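Local coordinates for protein pectate lyase (Erwinia chrysanthemi, PDB 1RU4) that probably cleaves the pectate of plant cell walls by beta-elimination, using a right-handed parallel beta-helix as its scaffold, at residues A[70-75]-A[117-122]; A[89-94]-A[141-146]; A[353-356]-A[360-363]; A[15-20]-A[42-47]. All coordinates share one frame; numbering follows the deposited sequence.

Interaction 1 (A[70-75]-A[117-122])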
loop_
_atom_site.group_PDB
_atom_site.type_symbol
_atom_site.label_atom_id
_atom_site.label_comp_id
_atom_site.label_asym_id
_atom_site.label_seq_id
_atom_site.Cartn_x
_atom_site.Cartn_y
_atom_site.Cartn_z
ATOM N N ILE A 70 16.106 6.877 -10.514
ATOM C CA ILE A 70 15.496 7.732 -11.528
ATOM C C ILE A 70 14.720 8.803 -10.765
ATOM O O ILE A 70 13.842 8.485 -9.957
ATOM C CB ILE A 70 14.523 6.962 -12.449
ATOM C CG1 ILE A 70 15.277 5.889 -13.237
ATOM C CG2 ILE A 70 13.836 7.934 -13.415
ATOM C CD1 ILE A 70 14.381 5.034 -14.122
ATOM N N THR A 71 15.072 10.065 -10.994
ATOM C CA THR A 71 14.419 11.180 -10.316
ATOM C C THR A 71 13.304 11.798 -11.157
ATOM O O THR A 71 13.496 12.124 -12.330
ATOM C CB THR A 71 15.435 12.282 -9.935
ATOM O OG1 THR A 71 16.382 11.758 -8.996
ATOM C CG2 THR A 71 14.727 13.484 -9.310
ATOM N N PHE A 72 12.135 11.942 -10.540
ATOM C CA PHE A 72 10.982 12.570 -11.174
ATOM C C PHE A 72 10.815 13.956 -10.554
ATOM O O PHE A 72 10.091 14.125 -9.570
ATOM C CB PHE A 72 9.725 11.720 -10.949
ATOM C CG PHE A 72 9.789 10.360 -11.592
ATOM C CD1 PHE A 72 10.564 9.346 -11.035
ATOM C CD2 PHE A 72 9.088 10.097 -12.766
ATOM C CE1 PHE A 72 10.641 8.093 -11.640
ATOM C CE2 PHE A 72 9.160 8.845 -13.379
ATOM C CZ PHE A 72 9.938 7.842 -12.814
ATOM N N ASN A 73 11.516 14.941 -11.113
ATOM C CA ASN A 73 11.494 16.294 -10.560
ATOM C C ASN A 73 10.580 17.264 -11.299
ATOM O O ASN A 73 10.220 18.310 -10.760
ATOM C CB ASN A 73 12.912 16.866 -10.474
ATOM C CG ASN A 73 13.544 17.064 -11.831
ATOM O OD1 ASN A 73 13.575 16.150 -12.654
ATOM N ND2 ASN A 73 14.052 18.269 -12.077
ATOM N N LYS A 74 10.228 16.934 -12.538
ATOM C CA LYS A 74 9.285 17.753 -13.297
ATOM C C LYS A 74 7.905 17.636 -12.653
ATOM O O LYS A 74 7.651 16.710 -11.879
ATOM C CB LYS A 74 9.243 17.305 -14.761
ATOM C CG LYS A 74 10.530 17.609 -15.510
ATOM C CD LYS A 74 10.560 16.991 -16.900
ATOM C CE LYS A 74 9.530 17.603 -17.829
ATOM N NZ LYS A 74 9.769 17.152 -19.229
ATOM N N SER A 75 7.031 18.594 -12.937
ATOM C CA SER A 75 5.698 18.585 -12.347
ATOM C C SER A 75 4.576 18.720 -13.364
ATOM O O SER A 75 4.715 19.409 -14.379
ATOM C CB SER A 75 5.554 19.706 -11.311
ATOM O OG SER A 75 6.379 19.489 -10.179
ATOM N N TRP A 117 2.141 13.736 -10.647
ATOM C CA TRP A 117 2.477 12.586 -11.479
ATOM C C TRP A 117 1.339 11.583 -11.338
ATOM O O TRP A 117 0.684 11.527 -10.297
ATOM C CB TRP A 117 3.785 11.934 -11.017
ATOM C CG TRP A 117 5.003 12.701 -11.406
ATOM C CD1 TRP A 117 5.595 13.708 -10.702
ATOM C CD2 TRP A 117 5.761 12.553 -12.612
ATOM N NE1 TRP A 117 6.671 14.204 -11.397
ATOM C CE2 TRP A 117 6.796 13.513 -12.574
ATOM C CE3 TRP A 117 5.666 11.702 -13.721
ATOM C CZ2 TRP A 117 7.733 13.651 -13.607
ATOM C CZ3 TRP A 117 6.599 11.838 -14.751
ATOM C CH2 TRP A 117 7.618 12.806 -14.683
ATOM N N TYR A 118 1.092 10.806 -12.388
ATOM C CA TYR A 118 0.062 9.776 -12.331
ATOM C C TYR A 118 0.604 8.488 -12.946
ATOM O O TYR A 118 0.695 8.361 -14.166
ATOM C CB TYR A 118 -1.214 10.234 -13.056
ATOM C CG TYR A 118 -2.459 9.486 -12.627
ATOM C CD1 TYR A 118 -3.480 10.138 -11.940
ATOM C CD2 TYR A 118 -2.592 8.117 -12.862
ATOM C CE1 TYR A 118 -4.602 9.444 -11.488
ATOM C CE2 TYR A 118 -3.707 7.411 -12.415
ATOM C CZ TYR A 118 -4.706 8.083 -11.725
ATOM O OH TYR A 118 -5.795 7.389 -11.243
ATOM N N PHE A 119 0.988 7.551 -12.082
ATOM C CA PHE A 119 1.535 6.260 -12.505
ATOM C C PHE A 119 0.447 5.192 -12.531
ATOM O O PHE A 119 -0.372 5.122 -11.618
ATOM C CB PHE A 119 2.632 5.802 -11.534
ATOM C CG PHE A 119 3.839 6.698 -11.493
ATOM C CD1 PHE A 119 3.898 7.765 -10.605
ATOM C CD2 PHE A 119 4.936 6.449 -12.317
ATOM C CE1 PHE A 119 5.030 8.575 -10.531
ATOM C CE2 PHE A 119 6.073 7.252 -12.251
ATOM C CZ PHE A 119 6.119 8.316 -11.357
ATOM N N LYS A 120 0.458 4.343 -13.556
ATOM C CA LYS A 120 -0.511 3.252 -13.647
ATOM C C LYS A 120 0.089 2.013 -14.309
ATOM O O LYS A 120 0.654 2.094 -15.398
ATOM C CB LYS A 120 -1.769 3.704 -14.401
ATOM C CG LYS A 120 -2.904 2.687 -14.374
ATOM C CD LYS A 120 -4.179 3.242 -14.992
ATOM C CE LYS A 120 -5.310 2.229 -14.893
ATOM N NZ LYS A 120 -6.599 2.754 -15.442
ATOM N N GLY A 121 -0.007 0.876 -13.625
ATOM C CA GLY A 121 0.489 -0.379 -14.174
ATOM C C GLY A 121 1.998 -0.528 -14.192
ATOM O O GLY A 121 2.543 -1.299 -14.985
ATOM N N VAL A 122 2.667 0.184 -13.289
ATOM C CA VAL A 122 4.127 0.192 -13.209
ATOM C C VAL A 122 4.613 -0.455 -11.909
ATOM O O VAL A 122 3.964 -0.339 -10.871
ATOM C CB VAL A 122 4.651 1.648 -13.289
ATOM C CG1 VAL A 122 6.159 1.695 -13.119
ATOM C CG2 VAL A 122 4.241 2.279 -14.618
#
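Phe72, ending strand 70-72, and Trp117 and Phe119, on strand 117-120, meet across the interior of the beta-helix; the two backbones form no ladder, and Phe72 CA stands 8.5 Å from Trp117 CA. The three rings form an aromatic cluster with two edge-to-face (T-shaped) pairs in succession. Phe72 turns its CD2 edge onto the six-membered ring of Trp117, with the planes at 89° and CD2 3.6 Å from Trp117 CZ3. Its CB lies over the five-membered part of the indole, 4.2 Å from that ring's centroid, a CH-pi contact. Phe72 in turn offers a face to Phe119, whose edge comes in from the opposite direction; Phe119 CE2 is 3.7 Å from Phe72 CE2, and the planes are at 75°. With CG beside the backbone N, Trp117 swings its indole toward the turn after strand 70-72, where NE1 donates to Lys74 O at 2.7 Å. This bond is bent, with 131° at the hydrogen, and the oxygen sits at the indole edge, tilted somewhat from its plane. It gives the one polar atom of a buried ring a partner and pins the pyrrole edge of the indole. Around the cluster, Phe38 and Met42 of helix 38-44 pack on Phe72, Ile82 and Val84 of strand 82-86 lie against Trp117, and Phe141 of the next strand lies nearly parallel to Phe119.

Interaction 2 (A[89-94]-A[141-146])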
loop_
_atom_site.group_PDB
_atom_site.type_symbol
_atom_site.label_atom_id
_atom_site.label_comp_id
_atom_site.label_asym_id
_atom_site.label_seq_id
_atom_site.Cartn_x
_atom_site.Cartn_y
_atom_site.Cartn_z
ATOM N N CYS A 89 -3.437 -1.926 -20.299
ATOM C CA CYS A 89 -3.538 -2.451 -18.942
ATOM C C CYS A 89 -2.603 -3.622 -18.654
ATOM O O CYS A 89 -2.922 -4.526 -17.877
ATOM C CB CYS A 89 -4.997 -2.759 -18.594
ATOM S SG CYS A 89 -5.901 -1.192 -18.389
ATOM N N GLY A 90 -1.434 -3.572 -19.288
ATOM C CA GLY A 90 -0.389 -4.548 -19.043
ATOM C C GLY A 90 0.470 -4.107 -17.869
ATOM O O GLY A 90 0.049 -3.272 -17.058
ATOM N N ARG A 91 1.684 -4.647 -17.789
ATOM C CA ARG A 91 2.600 -4.333 -16.691
ATOM C C ARG A 91 3.965 -3.894 -17.210
ATOM O O ARG A 91 4.517 -4.519 -18.118
ATOM C CB ARG A 91 2.809 -5.566 -15.803
ATOM C CG ARG A 91 1.536 -6.277 -15.367
ATOM C CD ARG A 91 0.677 -5.403 -14.479
ATOM N NE ARG A 91 1.277 -5.160 -13.170
ATOM C CZ ARG A 91 0.749 -4.354 -12.253
ATOM N NH1 ARG A 91 -0.382 -3.714 -12.509
ATOM N NH2 ARG A 91 1.340 -4.201 -11.076
ATOM N N ALA A 92 4.504 -2.827 -16.626
ATOM C CA ALA A 92 5.856 -2.367 -16.935
ATOM C C ALA A 92 6.675 -2.444 -15.650
ATOM O O ALA A 92 6.399 -1.733 -14.678
ATOM C CB ALA A 92 5.837 -0.937 -17.472
ATOM N N VAL A 93 7.670 -3.324 -15.648
ATOM C CA VAL A 93 8.499 -3.553 -14.467
ATOM C C VAL A 93 9.863 -2.882 -14.595
ATOM O O VAL A 93 10.620 -3.175 -15.520
ATOM C CB VAL A 93 8.705 -5.071 -14.221
ATOM C CG1 VAL A 93 9.579 -5.299 -12.994
ATOM C CG2 VAL A 93 7.359 -5.766 -14.044
ATOM N N PHE A 94 10.156 -1.965 -13.676
ATOM C CA PHE A 94 11.456 -1.298 -13.629
ATOM C C PHE A 94 12.356 -2.025 -12.636
ATOM O O PHE A 94 12.119 -1.993 -11.424
ATOM C CB PHE A 94 11.296 0.176 -13.241
ATOM C CG PHE A 94 10.646 1.012 -14.311
ATOM C CD1 PHE A 94 9.289 0.880 -14.587
ATOM C CD2 PHE A 94 11.397 1.919 -15.056
ATOM C CE1 PHE A 94 8.687 1.635 -15.592
ATOM C CE2 PHE A 94 10.804 2.680 -16.064
ATOM C CZ PHE A 94 9.445 2.537 -16.332
ATOM N N PHE A 141 -0.539 6.837 -7.546
ATOM C CA PHE A 141 0.050 5.555 -7.917
ATOM C C PHE A 141 -1.095 4.554 -7.963
ATOM O O PHE A 141 -1.589 4.122 -6.921
ATOM C CB PHE A 141 1.097 5.123 -6.877
ATOM C CG PHE A 141 2.214 6.115 -6.694
ATOM C CD1 PHE A 141 2.045 7.225 -5.870
ATOM C CD2 PHE A 141 3.421 5.961 -7.372
ATOM C CE1 PHE A 141 3.062 8.172 -5.729
ATOM C CE2 PHE A 141 4.441 6.902 -7.237
ATOM C CZ PHE A 141 4.259 8.010 -6.414
ATOM N N GLU A 142 -1.537 4.219 -9.172
ATOM C CA GLU A 142 -2.673 3.320 -9.350
ATOM C C GLU A 142 -2.266 2.005 -10.000
ATOM O O GLU A 142 -1.610 1.997 -11.038
ATOM C CB GLU A 142 -3.768 3.990 -10.194
ATOM C CG GLU A 142 -4.995 3.098 -10.397
ATOM C CD GLU A 142 -6.091 3.719 -11.254
ATOM O OE1 GLU A 142 -5.853 4.753 -11.912
ATOM O OE2 GLU A 142 -7.205 3.155 -11.276
ATOM N N ASN A 143 -2.686 0.895 -9.396
ATOM C CA ASN A 143 -2.372 -0.438 -9.904
ATOM C C ASN A 143 -0.864 -0.572 -10.137
ATOM O O ASN A 143 -0.413 -0.975 -11.214
ATOM C CB ASN A 143 -3.158 -0.720 -11.193
ATOM C CG ASN A 143 -3.076 -2.177 -11.622
ATOM O OD1 ASN A 143 -2.861 -3.069 -10.799
ATOM N ND2 ASN A 143 -3.256 -2.424 -12.914
ATOM N N THR A 144 -0.100 -0.176 -9.122
ATOM C CA THR A 144 1.357 -0.263 -9.150
ATOM C C THR A 144 1.837 -1.294 -8.128
ATOM O O THR A 144 1.041 -1.818 -7.345
ATOM C CB THR A 144 2.021 1.105 -8.833
ATOM O OG1 THR A 144 1.623 1.555 -7.530
ATOM C CG2 THR A 144 1.630 2.146 -9.871
ATOM N N ALA A 145 3.132 -1.597 -8.150
ATOM C CA ALA A 145 3.705 -2.543 -7.196
ATOM C C ALA A 145 5.155 -2.215 -6.874
ATOM O O ALA A 145 5.896 -1.716 -7.722
ATOM C CB ALA A 145 3.588 -3.972 -7.713
ATOM N N PHE A 146 5.545 -2.494 -5.634
ATOM C CA PHE A 146 6.891 -2.211 -5.145
ATOM C C PHE A 146 7.341 -3.427 -4.344
ATOM O O PHE A 146 6.866 -3.663 -3.229
ATOM C CB PHE A 146 6.862 -0.950 -4.274
ATOM C CG PHE A 146 6.160 0.205 -4.932
ATOM C CD1 PHE A 146 4.778 0.348 -4.816
ATOM C CD2 PHE A 146 6.860 1.091 -5.749
ATOM C CE1 PHE A 146 4.099 1.348 -5.514
ATOM C CE2 PHE A 146 6.191 2.096 -6.452
ATOM C CZ PHE A 146 4.808 2.223 -6.334
HETATM O O HOH W 1 -0.690 -3.636 -8.923
#
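Arg91, just before strand 92-95, reaches across to the bend at Asn143, Thr144 and Ala145, although Arg91 CA and Thr144 CA are 8.7 Å apart. Beyond CB two bends, at chi2 (-64°) and chi3 (-69°), curl the chain back, and CG, CD and NE lead the guanidinium to Asn143. Arg91 NH1 lies near both the carbonyl and the side-chain amide of Asn143; it gives Asn143 O a weak, bent hydrogen bond, 3.0 Å long, and stands 3.1 Å from Asn143 OD1. The guanidinium and amide planes stand 50° apart, and Asn143 ND2, a second donor, is 3.2 Å from Arg91 NH1 without bonding to it. Ala145 CB lies at the edge of the guanidinium, 4.1 Å from Arg91 NH2, which donates to a water. That water hands its own hydrogens to Asn143 OD1 (2.9 Å) and Thr144 O (3.0 Å), stitching side chain and backbone of the bend to the arginine. Asn143 adopts left-handed backbone angles, which turn the chain between strands 140-142 and 145-147. NH2 also forms a salt bridge to Glu123, which should hold the charge in place. Glu123 sits on strand 122-125, the strand paired with both 92-95 and 145-147, so Arg91 spans two steps of this face of the beta-helix.

Interaction 3 (A[353-356]-A[360-363])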
loop_
_atom_site.group_PDB
_atom_site.type_symbol
_atom_site.label_atom_id
_atom_site.label_comp_id
_atom_site.label_asym_id
_atom_site.label_seq_id
_atom_site.Cartn_x
_atom_site.Cartn_y
_atom_site.Cartn_z
ATOM N N VAL A 353 -4.296 -13.730 -4.837
ATOM C CA VAL A 353 -4.794 -14.024 -6.175
ATOM C C VAL A 353 -4.715 -12.740 -7.004
ATOM O O VAL A 353 -4.761 -11.632 -6.461
ATOM C CB VAL A 353 -6.240 -14.584 -6.150
ATOM C CG1 VAL A 353 -6.240 -16.027 -5.670
ATOM C CG2 VAL A 353 -7.099 -13.772 -5.243
ATOM N N SER A 354 -4.555 -12.892 -8.314
ATOM C CA SER A 354 -4.356 -11.752 -9.203
ATOM C C SER A 354 -5.490 -10.730 -9.220
ATOM O O SER A 354 -6.668 -11.084 -9.243
ATOM C CB SER A 354 -4.095 -12.247 -10.629
ATOM O OG SER A 354 -3.790 -11.175 -11.508
ATOM N N ARG A 355 -5.109 -9.454 -9.218
ATOM C CA ARG A 355 -6.053 -8.355 -9.397
ATOM C C ARG A 355 -6.518 -8.383 -10.850
ATOM O O ARG A 355 -5.893 -9.035 -11.693
ATOM C CB ARG A 355 -5.351 -7.011 -9.172
ATOM C CG ARG A 355 -4.865 -6.746 -7.761
ATOM C CD ARG A 355 -4.001 -5.494 -7.733
ATOM N NE ARG A 355 -3.577 -5.133 -6.381
ATOM C CZ ARG A 355 -4.319 -4.442 -5.522
ATOM N NH1 ARG A 355 -5.535 -4.031 -5.865
ATOM N NH2 ARG A 355 -3.845 -4.155 -4.318
ATOM N N ASP A 356 -7.610 -7.680 -11.139
ATOM C CA ASP A 356 -8.024 -7.470 -12.528
ATOM C C ASP A 356 -6.898 -6.652 -13.159
ATOM O O ASP A 356 -6.114 -6.019 -12.443
ATOM C CB ASP A 356 -9.308 -6.636 -12.602
ATOM C CG ASP A 356 -10.541 -7.383 -12.126
ATOM O OD1 ASP A 356 -11.644 -6.816 -12.270
ATOM O OD2 ASP A 356 -10.428 -8.519 -11.617
ATOM N N THR A 360 -8.420 -3.780 -9.905
ATOM C CA THR A 360 -9.445 -4.205 -8.953
ATOM C C THR A 360 -9.060 -5.465 -8.185
ATOM O O THR A 360 -8.631 -6.456 -8.774
ATOM C CB THR A 360 -10.804 -4.423 -9.656
ATOM O OG1 THR A 360 -11.214 -3.196 -10.276
ATOM C CG2 THR A 360 -11.867 -4.854 -8.652
ATOM N N LEU A 361 -9.194 -5.404 -6.861
ATOM C CA LEU A 361 -8.902 -6.550 -6.005
ATOM C C LEU A 361 -9.733 -7.754 -6.428
ATOM O O LEU A 361 -10.876 -7.611 -6.873
ATOM C CB LEU A 361 -9.204 -6.217 -4.540
ATOM C CG LEU A 361 -8.207 -5.324 -3.795
ATOM C CD1 LEU A 361 -8.802 -4.864 -2.478
ATOM C CD2 LEU A 361 -6.907 -6.082 -3.555
ATOM N N PRO A 362 -9.158 -8.959 -6.323
ATOM C CA PRO A 362 -9.890 -10.167 -6.707
ATOM C C PRO A 362 -11.049 -10.412 -5.750
ATOM O O PRO A 362 -10.962 -10.113 -4.555
ATOM C CB PRO A 362 -8.825 -11.253 -6.594
ATOM C CG PRO A 362 -7.946 -10.743 -5.497
ATOM C CD PRO A 362 -7.805 -9.288 -5.844
ATOM N N GLU A 363 -12.150 -10.908 -6.298
ATOM C CA GLU A 363 -13.327 -11.218 -5.504
ATOM C C GLU A 363 -13.246 -12.690 -5.114
ATOM O O GLU A 363 -13.443 -13.573 -5.950
ATOM C CB GLU A 363 -14.584 -10.941 -6.333
ATOM C CG GLU A 363 -15.881 -10.954 -5.558
ATOM C CD GLU A 363 -17.044 -10.461 -6.396
ATOM O OE1 GLU A 363 -17.560 -11.245 -7.223
ATOM O OE2 GLU A 363 -17.433 -9.285 -6.237
HETATM O O HOH W 2 -12.122 -8.571 -9.222
#
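A leucine methyl lies over the face of a guanidinium here: Leu361 CD2 is 3.4 Å from Arg355 NH1 and 3.6 Å from Arg355 CZ. The two side chains run side by side in the same direction, the arginine extended from CG to NE. Just one direct hydrogen bond joins the segments, from Asp356 N to Thr360 O; it is 2.9 Å long and nearly straight at 161°. Beside it the Asp356 carboxylate runs alongside Thr360, OD1 coming 3.6 Å from Thr360 CB. A water donates to both Asp356 OD2 and Leu361 O, making a second, indirect tie. At the far end the Pro362 ring turns toward the chain of Val353 and Ser354, its CB 3.4 Å from Ser354 O. Arg355 NH1 also bonds to Gly359 O within the loop, while NH2 pairs with Asp169 in a salt bridge and with Gly200 O; Asp356 OD1 is hydrogen-bonded to the N-terminal nitrogen of Ala1. One main-chain bond and one water thus close the loop. Arg355 takes its apolar contact on the face of the guanidinium and divides its N-H groups between loop and beta-helix, Asp356 is shared between the bridging water and Ala1, and together they probably hold this late segment in place.

Interaction 4 (A[15-20]-A[42-47])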
loop_
_atom_site.group_PDB
_atom_site.type_symbol
_atom_site.label_atom_id
_atom_site.label_comp_id
_atom_site.label_asym_id
_atom_site.label_seq_id
_atom_site.Cartn_x
_atom_site.Cartn_y
_atom_site.Cartn_z
ATOM N N ARG A 15 -1.327 13.920 -26.005
ATOM C CA ARG A 15 -0.083 13.516 -26.648
ATOM C C ARG A 15 0.485 12.249 -26.017
ATOM O O ARG A 15 0.604 12.149 -24.796
ATOM C CB ARG A 15 0.939 14.655 -26.550
ATOM C CG ARG A 15 2.352 14.312 -27.005
ATOM C CD ARG A 15 2.448 14.105 -28.501
ATOM N NE ARG A 15 3.831 13.879 -28.911
ATOM C CZ ARG A 15 4.282 14.014 -30.154
ATOM N NH1 ARG A 15 3.458 14.378 -31.131
ATOM N NH2 ARG A 15 5.562 13.796 -30.420
ATOM N N ILE A 16 0.841 11.289 -26.865
ATOM C CA ILE A 16 1.410 10.025 -26.416
ATOM C C ILE A 16 2.859 9.876 -26.866
ATOM O O ILE A 16 3.183 10.085 -28.037
ATOM C CB ILE A 16 0.616 8.818 -26.974
ATOM C CG1 ILE A 16 -0.857 8.918 -26.571
ATOM C CG2 ILE A 16 1.228 7.506 -26.481
ATOM C CD1 ILE A 16 -1.733 7.839 -27.172
ATOM N N TYR A 17 3.728 9.536 -25.920
ATOM C CA TYR A 17 5.120 9.221 -26.223
ATOM C C TYR A 17 5.276 7.715 -26.063
ATOM O O TYR A 17 5.206 7.190 -24.949
ATOM C CB TYR A 17 6.068 9.941 -25.259
ATOM C CG TYR A 17 6.000 11.445 -25.338
ATOM C CD1 TYR A 17 5.194 12.170 -24.464
ATOM C CD2 TYR A 17 6.729 12.144 -26.300
ATOM C CE1 TYR A 17 5.111 13.555 -24.545
ATOM C CE2 TYR A 17 6.653 13.530 -26.393
ATOM C CZ TYR A 17 5.842 14.229 -25.515
ATOM O OH TYR A 17 5.752 15.598 -25.615
ATOM N N TYR A 18 5.448 7.016 -27.183
ATOM C CA TYR A 18 5.606 5.567 -27.167
ATOM C C TYR A 18 7.017 5.160 -26.757
ATOM O O TYR A 18 8.004 5.547 -27.392
ATOM C CB TYR A 18 5.262 4.975 -28.532
ATOM C CG TYR A 18 3.795 5.052 -28.893
ATOM C CD1 TYR A 18 3.237 6.229 -29.393
ATOM C CD2 TYR A 18 2.972 3.933 -28.769
ATOM C CE1 TYR A 18 1.894 6.287 -29.766
ATOM C CE2 TYR A 18 1.632 3.979 -29.139
ATOM C CZ TYR A 18 1.101 5.155 -29.637
ATOM O OH TYR A 18 -0.221 5.192 -30.013
ATOM N N VAL A 19 7.094 4.366 -25.693
ATOM C CA VAL A 19 8.358 3.929 -25.118
ATOM C C VAL A 19 8.415 2.404 -25.025
ATOM O O VAL A 19 7.395 1.747 -24.821
ATOM C CB VAL A 19 8.542 4.550 -23.703
ATOM C CG1 VAL A 19 9.740 3.939 -22.980
ATOM C CG2 VAL A 19 8.719 6.056 -23.819
ATOM N N ALA A 20 9.614 1.853 -25.206
ATOM C CA ALA A 20 9.842 0.416 -25.086
ATOM C C ALA A 20 11.230 0.198 -24.489
ATOM O O ALA A 20 12.056 1.110 -24.488
ATOM C CB ALA A 20 9.737 -0.254 -26.451
ATOM N N MET A 42 10.947 11.157 -20.805
ATOM C CA MET A 42 10.969 11.964 -19.589
ATOM C C MET A 42 11.411 13.402 -19.864
ATOM O O MET A 42 10.889 14.346 -19.268
ATOM C CB MET A 42 11.903 11.329 -18.561
ATOM C CG MET A 42 11.337 10.093 -17.886
ATOM S SD MET A 42 10.149 10.520 -16.610
ATOM C CE MET A 42 11.287 10.990 -15.292
ATOM N N ALA A 43 12.368 13.562 -20.773
ATOM C CA ALA A 43 12.865 14.884 -21.132
ATOM C C ALA A 43 11.822 15.709 -21.887
ATOM O O ALA A 43 11.695 16.912 -21.664
ATOM C CB ALA A 43 14.136 14.760 -21.958
ATOM N N ALA A 44 11.050 15.045 -22.744
ATOM C CA ALA A 44 10.069 15.719 -23.594
ATOM C C ALA A 44 8.687 15.961 -22.985
ATOM O O ALA A 44 8.048 16.972 -23.277
ATOM C CB ALA A 44 9.926 14.962 -24.907
ATOM N N VAL A 45 8.230 15.039 -22.142
ATOM C CA VAL A 45 6.867 15.080 -21.612
ATOM C C VAL A 45 6.462 16.365 -20.880
ATOM O O VAL A 45 7.242 16.941 -20.121
ATOM C CB VAL A 45 6.582 13.846 -20.717
ATOM C CG1 VAL A 45 7.345 13.945 -19.400
ATOM C CG2 VAL A 45 5.088 13.679 -20.494
ATOM N N ASN A 46 5.228 16.800 -21.124
ATOM C CA ASN A 46 4.669 17.999 -20.504
ATOM C C ASN A 46 3.349 17.681 -19.798
ATOM O O ASN A 46 2.774 16.611 -20.011
ATOM C CB ASN A 46 4.470 19.085 -21.567
ATOM C CG ASN A 46 5.764 19.785 -21.920
ATOM O OD1 ASN A 46 6.511 20.199 -21.035
ATOM N ND2 ASN A 46 6.050 19.897 -23.212
ATOM N N PRO A 47 2.856 18.596 -18.939
ATOM C CA PRO A 47 1.597 18.376 -18.214
ATOM C C PRO A 47 0.439 17.950 -19.110
ATOM O O PRO A 47 0.208 18.541 -20.168
ATOM C CB PRO A 47 1.338 19.739 -17.574
ATOM C CG PRO A 47 2.713 20.220 -17.276
ATOM C CD PRO A 47 3.458 19.885 -18.549
#
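Tyr17 lays its ring against the end of helix 38-44, touching Ala44 with one flank and Val45 with the other. CE2 meets Ala44 CB at 3.9 Å, whereas CE1 comes 3.7 Å from Val45 CA and 4.1 Å from Val45 CG2. Both residues approach the ring obliquely, and the contact is van der Waals, without a hydrogen bond between the segments; even the phenol oxygen OH stays 3.6 Å from Ala44 O. Val45 is the first residue to leave helical angles, and its CG2, anti to the backbone N, is the branch that reaches the ring. Tyr17 itself points at the helix end from strand 16-19, where its main chain pairs with Leu50 and Leu52 of strand 50-53. Helix 38-44 lies in the connection between these two parallel strands at the N-terminal end of the beta-helix, and Tyr17 packs strand against helix end. One shell further out, Glu49 fixes the tip of the ring: its OE2 is shared by Tyr17 OH and by Asn46 N, holding both the tyrosine and the chain leaving the helix. On the helix side, Lys74 NZ bonds to the carbonyls of Met42 and Val45, and more weakly to that of Ala43. This cation would be expected to offset the partial negative charge at the helix end. Chemically, then, the contact is apolar at its centre and polar at its rim, where an acid grips the phenol and a lysine probably steadies the helix end.

In the fold
Along the chain, interaction 4 comes first; the segments of interactions 1 and 2 then alternate, and interaction 3 closes near the C-terminus. Interactions 1 and 4 have centres about 11 Å apart and meet through Lys74 and through Phe72 against Met42, so helix 38-44 serves both at the N-terminal end of the beta-helix. Interactions 1 and 2, centres about 12 Å apart, share neighbouring strands 117-120 and 140-142, linked by a probable hydrogen bond between Tyr118 OH and Glu142 OE1. Interaction 3 has its centre about 14 Å from that of interaction 2, touching it where Arg355 nears Asn143, but about 30 Å from that of interaction 4. Together they run from the N-terminal end of the beta-helix to a late loop folded back on it.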